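Local coordinates for ATP phosphoribosyltransferase (Thermotoga maritima, PDB 1O63), which probably catalyses the first step of histidine biosynthesis, condensing ATP with 5-phosphoribose 1-diphosphate to give phosphoribosyl-ATP, at residues 186-189 against 190-194. Sequence-based numbering, arbitrary orientation.
Sequences EEVV and SFLEK
Ser190, Phe191, Leu192 and Glu193 each give their backbone N-H to the carbonyls four residues back, those of Glu186, Glu187, Val188 and Val189, so the chain runs through these two and a half turns as regular alpha-helix. The shortest of the four bonds, Leu192 N to Val188 O at 2.8 Å, is also close to straight, with an angle of 166° at the hydrogen. The bond from Glu193 N to Val189 O, 3.0 Å long, is more bent, at 142°. All this belongs to the helix 185-204 near the C-terminus, an amphipathic segment that lays one side against the body of the domain. On that inner side Val188 and Leu192 run alongside each other off the same face of the helix, Val188 CG1 meeting Leu192 CD1 at 3.6 Å. Leu192 CG is anti to its own carbonyl carbon (chi1 -64°), which brings it back over Val188 O at 3.2 Å. Val188, Val189 and Leu192 all touch Tyr181 of the preceding helix 178-183, while Phe191 and Leu192 reach Ile61 at the start of strand 61-65. Toward the solvent edge the extended Glu193 slants across Val189: its CG passes 3.2 Å from Val189 O, and OE2 comes within 3.9 Å of Val189 CG1, a loose contact between carboxylate and methyl.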
ATOM      1  N   GLU A 186     -34.515   3.681  -8.447  1.00 29.70           N
ATOM      2  CA  GLU A 186     -34.889   5.065  -8.211  1.00 29.01           C
ATOM      3  C   GLU A 186     -34.147   5.717  -7.067  1.00 27.98           C
ATOM      4  O   GLU A 186     -33.857   6.926  -7.139  1.00 28.82           O
ATOM      5  CB  GLU A 186     -36.411   5.272  -8.011  1.00 26.89           C
ATOM      6  CG  GLU A 186     -37.167   5.284  -9.301  1.00 29.18           C
ATOM      7  CD  GLU A 186     -38.632   5.686  -9.232  1.00 26.42           C
ATOM      8  OE1 GLU A 186     -39.334   5.361 -10.211  1.00 26.66           O
ATOM      9  OE2 GLU A 186     -39.072   6.321  -8.262  1.00 24.08           O
ATOM     10  N   GLU A 187     -33.884   5.005  -5.980  1.00 27.43           N
ATOM     11  CA  GLU A 187     -33.133   5.646  -4.886  1.00 28.65           C
ATOM     12  C   GLU A 187     -31.744   6.075  -5.365  1.00 27.75           C
ATOM     13  O   GLU A 187     -31.294   7.187  -5.109  1.00 29.13           O
ATOM     14  CB  GLU A 187     -33.047   4.700  -3.687  1.00 28.87           C
ATOM     15  CG  GLU A 187     -32.236   5.242  -2.533  1.00 28.49           C
ATOM     16  CD  GLU A 187     -32.241   4.393  -1.290  1.00 32.02           C
ATOM     17  OE1 GLU A 187     -31.907   4.953  -0.200  1.00 34.60           O
ATOM     18  OE2 GLU A 187     -32.546   3.177  -1.356  1.00 30.62           O
ATOM     19  N   VAL A 188     -31.064   5.237  -6.133  1.00 28.97           N
ATOM     20  CA  VAL A 188     -29.735   5.577  -6.666  1.00 28.15           C
ATOM     21  C   VAL A 188     -29.799   6.767  -7.610  1.00 28.45           C
ATOM     22  O   VAL A 188     -29.076   7.759  -7.492  1.00 26.99           O
ATOM     23  CB  VAL A 188     -29.143   4.358  -7.395  1.00 28.59           C
ATOM     24  CG1 VAL A 188     -27.958   4.751  -8.272  1.00 30.36           C
ATOM     25  CG2 VAL A 188     -28.734   3.303  -6.362  1.00 24.48           C
ATOM     26  N   VAL A 189     -30.677   6.648  -8.616  1.00 28.44           N
ATOM     27  CA  VAL A 189     -30.829   7.695  -9.618  1.00 28.22           C
ATOM     28  C   VAL A 189     -31.053   9.042  -8.971  1.00 28.65           C
ATOM     29  O   VAL A 189     -30.462  10.048  -9.367  1.00 28.32           O
ATOM     30  CB  VAL A 189     -31.953   7.359 -10.608  1.00 30.59           C
ATOM     31  CG1 VAL A 189     -32.371   8.581 -11.427  1.00 28.93           C
ATOM     32  CG2 VAL A 189     -31.521   6.232 -11.538  1.00 27.68           C
ATOM     33  N   SER A 190     -31.946   9.083  -7.974  1.00 30.58           N
ATOM     34  CA  SER A 190     -32.288  10.310  -7.277  1.00 32.06           C
ATOM     35  C   SER A 190     -31.123  10.874  -6.486  1.00 31.72           C
ATOM     36  O   SER A 190     -30.858  12.088  -6.463  1.00 30.16           O
ATOM     37  CB  SER A 190     -33.471  10.057  -6.325  0.50 34.03           C
ATOM     38  OG  SER A 190     -33.724  11.235  -5.580  0.50 35.39           O
ATOM     39  N   PHE A 191     -30.427   9.999  -5.741  1.00 31.01           N
ATOM     40  CA  PHE A 191     -29.254  10.474  -4.993  1.00 30.29           C
ATOM     41  C   PHE A 191     -28.209  11.006  -5.974  1.00 28.52           C
ATOM     42  O   PHE A 191     -27.652  12.091  -5.771  1.00 25.81           O
ATOM     43  CB  PHE A 191     -28.686   9.348  -4.117  1.00 36.14           C
ATOM     44  CG  PHE A 191     -27.379   9.715  -3.462  1.00 36.73           C
ATOM     45  CD1 PHE A 191     -27.359  10.475  -2.313  1.00 41.39           C
ATOM     46  CD2 PHE A 191     -26.179   9.313  -4.017  1.00 41.73           C
ATOM     47  CE1 PHE A 191     -26.164  10.836  -1.716  1.00 43.38           C
ATOM     48  CE2 PHE A 191     -24.973   9.658  -3.426  1.00 43.56           C
ATOM     49  CZ  PHE A 191     -24.973  10.414  -2.276  1.00 43.28           C
ATOM     50  N   LEU A 192     -27.986  10.319  -7.087  1.00 28.31           N
ATOM     51  CA  LEU A 192     -26.994  10.763  -8.076  1.00 28.98           C
ATOM     52  C   LEU A 192     -27.364  12.105  -8.699  1.00 30.57           C
ATOM     53  O   LEU A 192     -26.481  12.893  -9.070  1.00 29.17           O
ATOM     54  CB  LEU A 192     -26.792   9.707  -9.164  1.00 26.97           C
ATOM     55  CG  LEU A 192     -26.196   8.374  -8.680  1.00 28.50           C
ATOM     56  CD1 LEU A 192     -26.084   7.369  -9.810  1.00 22.56           C
ATOM     57  CD2 LEU A 192     -24.844   8.625  -8.025  1.00 27.70           C
ATOM     58  N   GLU A 193     -28.658  12.396  -8.828  1.00 29.64           N
ATOM     59  CA  GLU A 193     -29.100  13.689  -9.336  1.00 31.38           C
ATOM     60  C   GLU A 193     -28.726  14.813  -8.371  1.00 29.24           C
ATOM     61  O   GLU A 193     -28.173  15.812  -8.813  1.00 29.78           O
ATOM     62  CB  GLU A 193     -30.613  13.739  -9.543  1.00 39.09           C
ATOM     63  CG  GLU A 193     -31.164  12.896 -10.664  1.00 45.92           C
ATOM     64  CD  GLU A 193     -32.607  13.235 -10.995  1.00 50.15           C
ATOM     65  OE1 GLU A 193     -32.954  14.437 -10.997  1.00 51.51           O
ATOM     66  OE2 GLU A 193     -33.400  12.300 -11.242  1.00 54.96           O
ATOM     67  N   LYS A 194     -29.087  14.681  -7.102  1.00 28.09           N
ATOM     68  CA  LYS A 194     -28.712  15.671  -6.108  1.00 30.81           C
ATOM     69  C   LYS A 194     -27.197  15.871  -6.035  1.00 32.52           C
ATOM     70  O   LYS A 194     -26.710  16.997  -5.933  1.00 32.57           O
ATOM     71  CB  LYS A 194     -29.210  15.266  -4.723  1.00 37.19           C
ATOM     72  CG  LYS A 194     -30.712  15.166  -4.585  1.00 42.37           C
ATOM     73  CD  LYS A 194     -31.103  14.824  -3.147  1.00 45.51           C
ATOM     74  CE  LYS A 194     -30.662  15.915  -2.193  1.00 48.34           C
ATOM     75  NZ  LYS A 194     -31.597  16.060  -1.041  1.00 52.17           N
TER